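Putative zinc protease (PDB 3IH6) probably forms part of a zinc-dependent metalloendopeptidase of the M16 family that cleaves peptide bonds, this piece partly matching the family's inactive domain. Local coordinates at residues L59-A62 with L63-K67; E119-E122 with R123-K127; F158-Q161 with R162-R166. All blocks are in the same frame, centred on the assembly; numbering follows the deposited sequence.

Contact 1: residues L59-A62 with L63-K67; sequences LYHA and LVPTK
Val64 lies over one face of the Tyr60 ring, one turn on from it at the C-terminal end of helix 58-63. Its CB stands 4.0 Å from the centroid of the Tyr60 ring, 9° off the ring normal, so this is a CH-pi contact made nearly over the ring centre. The two methyls straddle that point: CG1 comes to 3.9 Å from Tyr60 CZ, near the hydroxyl end, while CG2 sits by the CD1 side. The ring gets there because Tyr60 CG is anti to its backbone N (chi1 -172°), which swings the ring forward, towards the C-terminal end where Val64 follows. Leu59 and Leu63 form a looser apolar pair, with Leu59 CD2 4.3 Å from Leu63 CD1.

Behind the side chains, the last regular helical bonds hold the spacing. Leu63 N donates to Leu59 O at 2.9 Å, and Val64 N to Tyr60 O at 3.0 Å. Pro65 has no N-H to donate to His61 O; its CD instead packs against the carbonyl oxygens of Tyr60 and His61. Thr66 OG1 is modelled 2.5 Å from Ala62 O, very short, so the exact geometry of that bond is doubtful. A type I turn from Val64 to Lys67, closed by Lys67 N to Val64 O at 2.8 Å, carries the chain off towards strand 71-77. Leu59 and Leu63 face inward, onto Leu104 of helix 97-109 and Val72 of strand 71-77, and Glu7 lies against both Tyr60 and Val64.

The chemistry is that of a helix terminus: apolar groups seat the buried side on the sheet and its neighbouring helix, while the helical bonding stops at Pro65 and the Val64-Lys67 turn takes over.

Contact 2: residues E119-E122 with R123-K127; sequences EELE and RARSK
Glu119 meets Arg123 through the backbone, Arg123 N donating to Glu119 O at 2.9 Å; the Glu119 carboxylate bonds instead, through OE2, to Ser56 OG of the second subunit. Glu120 likewise accepts from Ala124 N. Its side chain brings CG obliquely to within 4.3 Å of Arg123 NH2, but the polar ends part company: Glu120 OE2 forms a salt bridge with Arg58, and Arg123 NH1 donates to Thr49 O.

Leu121 places CG over one face of the Arg125 guanidinium, 4.1 Å from Arg125 NH1. Glu122 takes the edge of the same group. A bend at chi2 (-50°) folds its carboxylate back beside the arginine, whose own chain bends at chi3, and the two run side by side. They form a side-on, two-nitrogen salt bridge: Arg125 NE reaches Glu122 OE1 at 3.0 Å, and NH1 reaches Glu122 OE2 at 2.7 Å. Both oxygens lie close to the guanidinium plane, yet the carboxylate is turned 44° from it, so NH1 meets OE2 from above the carboxylate plane. The paired bonds probably restrict rotation of the arginine end.

Helix 118-136 thus presents several sides to its surroundings. Ala124 rests on helix 39-52, Leu121 on helix 170-180, and Arg125 NH2 donates to Val165 O and Ala168 O near the end of helix 157-167, while Pro55 and Pro8 of the second subunit pack on Glu122 and Arg125.

Contact 3: residues F158-Q161 with R162-R166; sequences FFLQ and RDRVR
Leu160 lays its branched end across the guanidinium of Arg164, CD2 standing 3.4 Å above the plane and over its centre. Leu160 CG is anti to the backbone N (chi1 174°), which carries both methyls along the helix towards the arginine; CD1 touches NE at 3.7 Å. Arg164 reaches the spot with a chain extended from CG to NE, its flat end lying under the leucine. Gln161 approaches the same group at its edge. Its chain is folded at chi2 (-54°), and OE1 lies in the guanidinium plane, 3.4 Å from Arg164 NH1 in a weak though fairly straight hydrogen bond, with the amide turned 54° from the guanidinium. A water lies 2.8 Å from Gln161 OE1, probably donating to it, and bonds weakly to Arg164 NH1. At the 36-37 loop, Arg164 NH2 donates to Gly37 O and Gln161 NE2 bonds weakly to Ala36 O.

Alpha-helical i to i+4 bonds run from Phe159 onward, as in Arg164 N to Leu160 O at 2.8 Å, while Phe158 O accepts from Trp132 NE1. The helix, 157-167, packs its Val165 side on helices 39-52 and 118-136. On another side, Arg162, Asp163 and Arg166 form a salt-bridge network. Its short link joins Arg166 NH1 to Asp163 OD1 at 2.8 Å; Arg162 NE is a long 3.8 Å from Asp163 OD1, which lies well out of the guanidinium plane, so only the charges attract. Arg162, bent at both chi2 and chi3, makes a cation-pi contact with Trp132, whereas Asp163 OD2 bonds to Tyr191 OH of the third subunit.

How the contacts relate
Each contact pairs side chains about one turn apart, but the settings differ. Contact 1 finishes a short helix against the sheet and works mainly by apolar packing, with no other subunit of the assembly touching it. Contacts 2 and 3 lie within longer helices, where a leucine covers one face of an arginine end group and a glutamate or glutamine meets its edge, and both border other subunits. All three are partly buried, with contact 3 having no fully exposed touching residue. Contacts 2 and 3 touch directly through an arginine of contact 2, and both pack on helix 39-52. Contact 1 lies across the chain's centre from contact 3, their centres about 32 Å apart.

Contact 1: residues L59-A62 with L63-K67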
ATOM      1  N   LEU E  59      -7.275  24.961  14.993  1.00 16.06           N
ATOM      2  CA  LEU E  59      -8.029  24.139  15.927  1.00 16.20           C
ATOM      3  C   LEU E  59      -7.156  23.531  17.044  1.00 16.22           C
ATOM      4  O   LEU E  59      -7.503  23.623  18.236  1.00 15.88           O
ATOM      5  CB  LEU E  59      -8.856  23.065  15.204  1.00 15.59           C
ATOM      6  CG  LEU E  59      -9.992  23.611  14.316  1.00 17.28           C
ATOM      7  CD1 LEU E  59     -10.646  22.495  13.427  1.00 19.37           C
ATOM      8  CD2 LEU E  59     -11.035  24.267  15.162  1.00 18.77           C
ATOM      9  N   TYR E  60      -6.063  22.891  16.659  1.00 15.14           N
ATOM     10  CA  TYR E  60      -5.252  22.225  17.646  1.00 16.02           C
ATOM     11  C   TYR E  60      -4.827  23.224  18.703  1.00 16.35           C
ATOM     12  O   TYR E  60      -5.014  22.977  19.888  1.00 16.34           O
ATOM     13  CB  TYR E  60      -4.048  21.514  17.018  1.00 15.86           C
ATOM     14  CG  TYR E  60      -3.253  20.631  17.991  1.00 16.54           C
ATOM     15  CD1 TYR E  60      -3.443  19.244  18.000  1.00 17.61           C
ATOM     16  CD2 TYR E  60      -2.281  21.180  18.871  1.00 12.78           C
ATOM     17  CE1 TYR E  60      -2.735  18.398  18.875  1.00 14.52           C
ATOM     18  CE2 TYR E  60      -1.535  20.327  19.763  1.00 16.20           C
ATOM     19  CZ  TYR E  60      -1.775  18.936  19.719  1.00 14.83           C
ATOM     20  OH  TYR E  60      -1.087  18.090  20.532  1.00 22.02           O
ATOM     21  N   HIS E  61      -4.312  24.369  18.271  1.00 16.69           N
ATOM     22  CA  HIS E  61      -3.831  25.362  19.212  1.00 17.86           C
ATOM     23  C   HIS E  61      -4.925  25.935  20.140  1.00 17.68           C
ATOM     24  O   HIS E  61      -4.654  26.243  21.294  1.00 17.01           O
ATOM     25  CB  HIS E  61      -3.145  26.506  18.468  1.00 18.72           C
ATOM     26  CG  HIS E  61      -2.328  27.366  19.362  1.00 20.11           C
ATOM     27  ND1 HIS E  61      -1.094  26.975  19.830  1.00 21.27           N
ATOM     28  CD2 HIS E  61      -2.580  28.576  19.914  1.00 21.58           C
ATOM     29  CE1 HIS E  61      -0.615  27.913  20.624  1.00 20.07           C
ATOM     30  NE2 HIS E  61      -1.501  28.889  20.701  1.00 19.89           N
ATOM     31  N   ALA E  62      -6.150  26.071  19.628  1.00 16.87           N
ATOM     32  CA  ALA E  62      -7.249  26.631  20.423  1.00 17.42           C
ATOM     33  C   ALA E  62      -7.790  25.624  21.427  1.00 17.36           C
ATOM     34  O   ALA E  62      -8.155  25.995  22.537  1.00 17.04           O
ATOM     35  CB  ALA E  62      -8.368  27.125  19.505  1.00 17.29           C
ATOM     36  N   LEU E  63      -7.821  24.341  21.047  1.00 16.84           N
ATOM     37  CA  LEU E  63      -8.516  23.336  21.855  1.00 16.70           C
ATOM     38  C   LEU E  63      -7.667  22.451  22.782  1.00 17.34           C
ATOM     39  O   LEU E  63      -8.169  21.959  23.784  1.00 16.36           O
ATOM     40  CB  LEU E  63      -9.400  22.477  20.939  1.00 16.77           C
ATOM     41  CG  LEU E  63     -10.376  23.302  20.071  1.00 17.52           C
ATOM     42  CD1 LEU E  63     -11.120  22.456  19.065  1.00 14.37           C
ATOM     43  CD2 LEU E  63     -11.339  23.994  20.978  1.00 22.04           C
ATOM     44  N   VAL E  64      -6.409  22.209  22.422  1.00 18.41           N
ATOM     45  CA  VAL E  64      -5.604  21.160  23.078  1.00 19.66           C
ATOM     46  C   VAL E  64      -4.660  21.687  24.169  1.00 20.06           C
ATOM     47  O   VAL E  64      -4.719  21.207  25.300  1.00 20.10           O
ATOM     48  CB  VAL E  64      -4.836  20.242  22.062  1.00 19.68           C
ATOM     49  CG1 VAL E  64      -4.085  19.150  22.805  1.00 18.69           C
ATOM     50  CG2 VAL E  64      -5.821  19.585  21.062  1.00 20.13           C
ATOM     51  N   PRO E  65      -3.805  22.683  23.855  1.00 20.71           N
ATOM     52  CA  PRO E  65      -2.996  23.193  24.983  1.00 20.33           C
ATOM     53  C   PRO E  65      -3.907  23.777  26.057  1.00 20.45           C
ATOM     54  O   PRO E  65      -3.537  23.837  27.235  1.00 20.10           O
ATOM     55  CB  PRO E  65      -2.166  24.324  24.360  1.00 20.18           C
ATOM     56  CG  PRO E  65      -2.199  24.063  22.853  1.00 21.25           C
ATOM     57  CD  PRO E  65      -3.551  23.418  22.602  1.00 20.13           C
ATOM     58  N   THR E  66      -5.093  24.209  25.644  1.00 20.23           N
ATOM     59  CA  THR E  66      -6.055  24.801  26.575  1.00 19.80           C
ATOM     60  C   THR E  66      -6.802  23.707  27.362  1.00 19.49           C
ATOM     61  O   THR E  66      -7.578  23.999  28.257  1.00 19.01           O
ATOM     62  CB  THR E  66      -7.052  25.690  25.821  1.00 19.78           C
ATOM     63  OG1 THR E  66      -7.497  24.979  24.668  1.00 18.95           O
ATOM     64  CG2 THR E  66      -6.371  26.994  25.334  1.00 19.55           C
ATOM     65  N   LYS E  67      -6.552  22.448  27.000  1.00 19.69           N
ATOM     66  CA  LYS E  67      -7.152  21.266  27.632  1.00 19.30           C
ATOM     67  C   LYS E  67      -8.653  21.123  27.366  1.00 19.46           C
ATOM     68  O   LYS E  67      -9.345  20.457  28.120  1.00 18.07           O
ATOM     69  CB  LYS E  67      -6.880  21.205  29.152  1.00 19.82           C
ATOM     70  CG  LYS E  67      -5.447  21.396  29.582  1.00 20.04           C
ATOM     71  CD  LYS E  67      -4.501  20.434  28.893  1.00 21.21           C
ATOM     72  CE  LYS E  67      -3.071  20.689  29.336  1.00 23.01           C
ATOM     73  NZ  LYS E  67      -2.988  20.619  30.815  1.00 26.04           N
TER

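Contact 2: residues E119-E122 with R123-K127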
ATOM      1  N   GLU E 119       3.035  31.611   5.426  1.00 17.71           N
ATOM      2  CA  GLU E 119       3.637  30.340   5.883  1.00 18.37           C
ATOM      3  C   GLU E 119       2.595  29.230   6.083  1.00 17.58           C
ATOM      4  O   GLU E 119       2.846  28.047   5.800  1.00 17.42           O
ATOM      5  CB  GLU E 119       4.403  30.599   7.202  1.00 19.04           C
ATOM      6  CG  GLU E 119       5.172  29.394   7.777  1.00 22.32           C
ATOM      7  CD  GLU E 119       5.915  29.731   9.072  1.00 26.54           C
ATOM      8  OE1 GLU E 119       6.115  30.933   9.336  1.00 27.73           O
ATOM      9  OE2 GLU E 119       6.302  28.806   9.831  1.00 27.39           O
ATOM     10  N   GLU E 120       1.417  29.602   6.572  1.00 16.74           N
ATOM     11  CA  GLU E 120       0.349  28.602   6.762  1.00 16.34           C
ATOM     12  C   GLU E 120      -0.155  28.060   5.440  1.00 16.03           C
ATOM     13  O   GLU E 120      -0.459  26.842   5.325  1.00 13.93           O
ATOM     14  CB  GLU E 120      -0.820  29.175   7.547  1.00 15.45           C
ATOM     15  CG  GLU E 120      -0.521  29.131   9.033  1.00 15.72           C
ATOM     16  CD  GLU E 120      -1.510  29.922   9.851  1.00 16.33           C
ATOM     17  OE1 GLU E 120      -2.093  30.890   9.317  1.00 16.74           O
ATOM     18  OE2 GLU E 120      -1.724  29.541  11.025  1.00 15.45           O
ATOM     19  N   LEU E 121      -0.226  28.970   4.461  1.00 15.08           N
ATOM     20  CA  LEU E 121      -0.661  28.620   3.127  1.00 15.72           C
ATOM     21  C   LEU E 121       0.380  27.729   2.476  1.00 15.61           C
ATOM     22  O   LEU E 121       0.029  26.753   1.788  1.00 16.86           O
ATOM     23  CB  LEU E 121      -0.926  29.847   2.245  1.00 15.45           C
ATOM     24  CG  LEU E 121      -1.200  29.576   0.752  1.00 15.51           C
ATOM     25  CD1 LEU E 121      -2.380  28.648   0.522  1.00 15.91           C
ATOM     26  CD2 LEU E 121      -1.457  30.869   0.068  1.00 18.56           C
ATOM     27  N   GLU E 122       1.650  28.044   2.681  1.00 15.42           N
ATOM     28  CA  GLU E 122       2.683  27.216   2.095  1.00 14.71           C
ATOM     29  C   GLU E 122       2.668  25.829   2.748  1.00 14.86           C
ATOM     30  O   GLU E 122       2.927  24.839   2.069  1.00 13.10           O
ATOM     31  CB  GLU E 122       4.064  27.848   2.240  1.00 15.91           C
ATOM     32  CG  GLU E 122       4.331  29.114   1.433  1.00 17.65           C
ATOM     33  CD  GLU E 122       3.967  28.970  -0.042  1.00 21.29           C
ATOM     34  OE1 GLU E 122       3.857  27.836  -0.560  1.00 23.25           O
ATOM     35  OE2 GLU E 122       3.784  30.015  -0.701  1.00 23.47           O
ATOM     36  N   ARG E 123       2.400  25.739   4.060  1.00 15.03           N
ATOM     37  CA  ARG E 123       2.305  24.402   4.681  1.00 16.44           C
ATOM     38  C   ARG E 123       1.184  23.531   4.026  1.00 16.81           C
ATOM     39  O   ARG E 123       1.406  22.378   3.621  1.00 16.11           O
ATOM     40  CB  ARG E 123       2.134  24.494   6.203  1.00 17.10           C
ATOM     41  CG  ARG E 123       1.655  23.172   6.826  1.00 19.11           C
ATOM     42  CD  ARG E 123       1.661  23.129   8.363  1.00 16.22           C
ATOM     43  NE  ARG E 123       0.796  24.119   9.001  1.00 17.92           N
ATOM     44  CZ  ARG E 123      -0.520  23.996   9.262  1.00 17.19           C
ATOM     45  NH1 ARG E 123      -1.222  22.923   8.895  1.00 14.66           N
ATOM     46  NH2 ARG E 123      -1.154  24.987   9.887  1.00 12.94           N
ATOM     47  N   ALA E 124      -0.003  24.123   3.873  1.00 16.42           N
ATOM     48  CA  ALA E 124      -1.133  23.425   3.275  1.00 15.84           C
ATOM     49  C   ALA E 124      -0.921  23.147   1.785  1.00 16.38           C
ATOM     50  O   ALA E 124      -1.292  22.050   1.295  1.00 15.46           O
ATOM     51  CB  ALA E 124      -2.376  24.209   3.485  1.00 16.31           C
ATOM     52  N   ARG E 125      -0.273  24.097   1.094  1.00 16.03           N
ATOM     53  CA  ARG E 125       0.040  23.925  -0.335  1.00 17.32           C
ATOM     54  C   ARG E 125       1.018  22.791  -0.551  1.00 17.32           C
ATOM     55  O   ARG E 125       0.819  21.952  -1.436  1.00 17.09           O
ATOM     56  CB  ARG E 125       0.598  25.219  -0.976  1.00 17.33           C
ATOM     57  CG  ARG E 125       0.357  25.269  -2.491  1.00 19.04           C
ATOM     58  CD  ARG E 125       1.371  26.084  -3.331  1.00 20.38           C
ATOM     59  NE  ARG E 125       1.791  27.351  -2.725  1.00 20.75           N
ATOM     60  CZ  ARG E 125       1.137  28.503  -2.834  1.00 20.39           C
ATOM     61  NH1 ARG E 125       1.624  29.581  -2.240  1.00 21.90           N
ATOM     62  NH2 ARG E 125       0.020  28.603  -3.542  1.00 14.30           N
ATOM     63  N   SER E 126       2.097  22.762   0.231  1.00 18.21           N
ATOM     64  CA  SER E 126       3.086  21.672   0.067  1.00 19.30           C
ATOM     65  C   SER E 126       2.462  20.278   0.252  1.00 19.10           C
ATOM     66  O   SER E 126       2.684  19.365  -0.567  1.00 18.97           O
ATOM     67  CB  SER E 126       4.307  21.857   0.971  1.00 18.93           C
ATOM     68  OG  SER E 126       5.319  20.906   0.623  1.00 21.19           O
ATOM     69  N   LYS E 127       1.665  20.127   1.311  1.00 19.46           N
ATOM     70  CA  LYS E 127       0.966  18.873   1.591  1.00 19.83           C
ATOM     71  C   LYS E 127       0.080  18.436   0.418  1.00 19.89           C
ATOM     72  O   LYS E 127       0.111  17.264  -0.027  1.00 20.69           O
ATOM     73  CB  LYS E 127       0.124  19.015   2.861  1.00 19.51           C
ATOM     74  CG  LYS E 127      -0.731  17.786   3.163  1.00 22.02           C
ATOM     75  CD  LYS E 127      -1.566  17.993   4.438  1.00 22.71           C
ATOM     76  CE  LYS E 127      -1.685  16.674   5.191  1.00 24.22           C
ATOM     77  NZ  LYS E 127      -2.896  15.918   4.795  1.00 26.19           N
TER

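Contact 3: residues F158-Q161 with R162-R166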
ATOM      1  N   PHE E 158      -9.049  17.337 -12.396  1.00 21.64           N
ATOM      2  CA  PHE E 158      -7.826  16.666 -11.901  1.00 21.38           C
ATOM      3  C   PHE E 158      -6.595  17.534 -12.100  1.00 21.65           C
ATOM      4  O   PHE E 158      -5.784  17.708 -11.173  1.00 21.95           O
ATOM      5  CB  PHE E 158      -7.615  15.278 -12.536  1.00 22.10           C
ATOM      6  CG  PHE E 158      -6.355  14.600 -12.066  1.00 22.38           C
ATOM      7  CD1 PHE E 158      -6.179  14.291 -10.721  1.00 22.83           C
ATOM      8  CD2 PHE E 158      -5.331  14.329 -12.940  1.00 24.66           C
ATOM      9  CE1 PHE E 158      -5.013  13.701 -10.275  1.00 24.24           C
ATOM     10  CE2 PHE E 158      -4.150  13.730 -12.489  1.00 25.24           C
ATOM     11  CZ  PHE E 158      -4.000  13.419 -11.152  1.00 22.32           C
ATOM     12  N   PHE E 159      -6.478  18.147 -13.283  1.00 20.81           N
ATOM     13  CA  PHE E 159      -5.365  19.021 -13.556  1.00 20.24           C
ATOM     14  C   PHE E 159      -5.573  20.454 -13.124  1.00 19.82           C
ATOM     15  O   PHE E 159      -4.623  21.125 -12.691  1.00 19.67           O
ATOM     16  CB  PHE E 159      -4.999  18.964 -15.046  1.00 20.47           C
ATOM     17  CG  PHE E 159      -4.560  17.623 -15.477  1.00 22.95           C
ATOM     18  CD1 PHE E 159      -3.275  17.168 -15.165  1.00 24.03           C
ATOM     19  CD2 PHE E 159      -5.434  16.782 -16.138  1.00 22.23           C
ATOM     20  CE1 PHE E 159      -2.873  15.901 -15.557  1.00 24.16           C
ATOM     21  CE2 PHE E 159      -5.025  15.529 -16.529  1.00 25.04           C
ATOM     22  CZ  PHE E 159      -3.740  15.095 -16.230  1.00 23.90           C
ATOM     23  N   LEU E 160      -6.809  20.928 -13.244  1.00 20.06           N
ATOM     24  CA  LEU E 160      -7.109  22.318 -12.952  1.00 19.94           C
ATOM     25  C   LEU E 160      -6.967  22.608 -11.463  1.00 19.87           C
ATOM     26  O   LEU E 160      -6.423  23.668 -11.111  1.00 18.46           O
ATOM     27  CB  LEU E 160      -8.496  22.729 -13.478  1.00 20.73           C
ATOM     28  CG  LEU E 160      -9.042  24.135 -13.148  1.00 21.27           C
ATOM     29  CD1 LEU E 160      -8.171  25.298 -13.668  1.00 20.59           C
ATOM     30  CD2 LEU E 160     -10.495  24.270 -13.662  1.00 25.21           C
ATOM     31  N   GLN E 161      -7.415  21.666 -10.607  1.00 19.80           N
ATOM     32  CA  GLN E 161      -7.346  21.839  -9.154  1.00 20.93           C
ATOM     33  C   GLN E 161      -5.879  21.993  -8.770  1.00 21.87           C
ATOM     34  O   GLN E 161      -5.527  22.885  -8.000  1.00 22.62           O
ATOM     35  CB  GLN E 161      -8.017  20.687  -8.352  1.00 21.68           C
ATOM     36  CG  GLN E 161      -9.566  20.467  -8.486  1.00 22.50           C
ATOM     37  CD  GLN E 161     -10.445  21.692  -8.203  1.00 28.44           C
ATOM     38  OE1 GLN E 161     -10.050  22.825  -8.447  1.00 31.43           O
ATOM     39  NE2 GLN E 161     -11.677  21.450  -7.711  1.00 28.80           N
ATOM     40  N   ARG E 162      -5.019  21.158  -9.355  1.00 21.92           N
ATOM     41  CA  ARG E 162      -3.573  21.266  -9.168  1.00 21.30           C
ATOM     42  C   ARG E 162      -3.063  22.656  -9.533  1.00 20.70           C
ATOM     43  O   ARG E 162      -2.288  23.254  -8.771  1.00 19.76           O
ATOM     44  CB  ARG E 162      -2.840  20.202 -10.008  1.00 21.65           C
ATOM     45  CG  ARG E 162      -1.412  19.912  -9.565  1.00 24.07           C
ATOM     46  CD  ARG E 162      -0.409  20.744 -10.306  1.00 28.02           C
ATOM     47  NE  ARG E 162      -0.366  20.329 -11.697  1.00 32.31           N
ATOM     48  CZ  ARG E 162       0.740  19.984 -12.341  1.00 34.13           C
ATOM     49  NH1 ARG E 162       0.665  19.604 -13.615  1.00 37.03           N
ATOM     50  NH2 ARG E 162       1.914  20.045 -11.725  1.00 34.22           N
ATOM     51  N   ASP E 163      -3.494  23.170 -10.693  1.00 19.55           N
ATOM     52  CA  ASP E 163      -3.009  24.467 -11.156  1.00 19.06           C
ATOM     53  C   ASP E 163      -3.454  25.587 -10.239  1.00 18.46           C
ATOM     54  O   ASP E 163      -2.664  26.468  -9.908  1.00 17.34           O
ATOM     55  CB  ASP E 163      -3.400  24.758 -12.613  1.00 19.89           C
ATOM     56  CG  ASP E 163      -2.554  23.961 -13.613  1.00 20.97           C
ATOM     57  OD1 ASP E 163      -1.368  23.662 -13.310  1.00 18.31           O
ATOM     58  OD2 ASP E 163      -3.094  23.620 -14.689  1.00 21.21           O
ATOM     59  N   ARG E 164      -4.710  25.517  -9.814  1.00 18.82           N
ATOM     60  CA  ARG E 164      -5.298  26.487  -8.881  1.00 19.43           C
ATOM     61  C   ARG E 164      -4.589  26.464  -7.531  1.00 19.32           C
ATOM     62  O   ARG E 164      -4.430  27.481  -6.905  1.00 18.82           O
ATOM     63  CB  ARG E 164      -6.760  26.155  -8.665  1.00 19.19           C
ATOM     64  CG  ARG E 164      -7.649  26.536  -9.836  1.00 20.20           C
ATOM     65  CD  ARG E 164      -9.025  25.929  -9.684  1.00 19.78           C
ATOM     66  NE  ARG E 164      -9.945  26.572 -10.628  1.00 25.84           N
ATOM     67  CZ  ARG E 164     -11.198  26.194 -10.878  1.00 25.63           C
ATOM     68  NH1 ARG E 164     -11.745  25.142 -10.268  1.00 28.56           N
ATOM     69  NH2 ARG E 164     -11.901  26.868 -11.763  1.00 26.26           N
ATOM     70  N   VAL E 165      -4.157  25.283  -7.096  1.00 19.84           N
ATOM     71  CA  VAL E 165      -3.444  25.175  -5.819  1.00 19.30           C
ATOM     72  C   VAL E 165      -2.044  25.770  -5.926  1.00 19.37           C
ATOM     73  O   VAL E 165      -1.635  26.548  -5.064  1.00 20.00           O
ATOM     74  CB  VAL E 165      -3.405  23.712  -5.300  1.00 19.00           C
ATOM     75  CG1 VAL E 165      -2.279  23.508  -4.246  1.00 18.84           C
ATOM     76  CG2 VAL E 165      -4.754  23.325  -4.757  1.00 16.70           C
ATOM     77  N   ARG E 166      -1.307  25.432  -6.970  1.00 19.94           N
ATOM     78  CA  ARG E 166       0.040  25.996  -7.107  1.00 21.12           C
ATOM     79  C   ARG E 166       0.074  27.521  -7.262  1.00 20.59           C
ATOM     80  O   ARG E 166       1.083  28.120  -6.927  1.00 21.61           O
ATOM     81  CB  ARG E 166       0.856  25.290  -8.182  1.00 21.53           C
ATOM     82  CG  ARG E 166       0.211  25.232  -9.518  1.00 25.38           C
ATOM     83  CD  ARG E 166       0.869  24.162 -10.365  1.00 29.80           C
ATOM     84  NE  ARG E 166       1.899  24.692 -11.253  1.00 32.22           N
ATOM     85  CZ  ARG E 166       1.656  25.428 -12.337  1.00 33.10           C
ATOM     86  NH1 ARG E 166       0.407  25.748 -12.673  1.00 30.87           N
ATOM     87  NH2 ARG E 166       2.674  25.857 -13.081  1.00 33.38           N
TER
HETATM   88  O   HOH W   1     -11.172  24.975  -7.140  1.00 34.93           O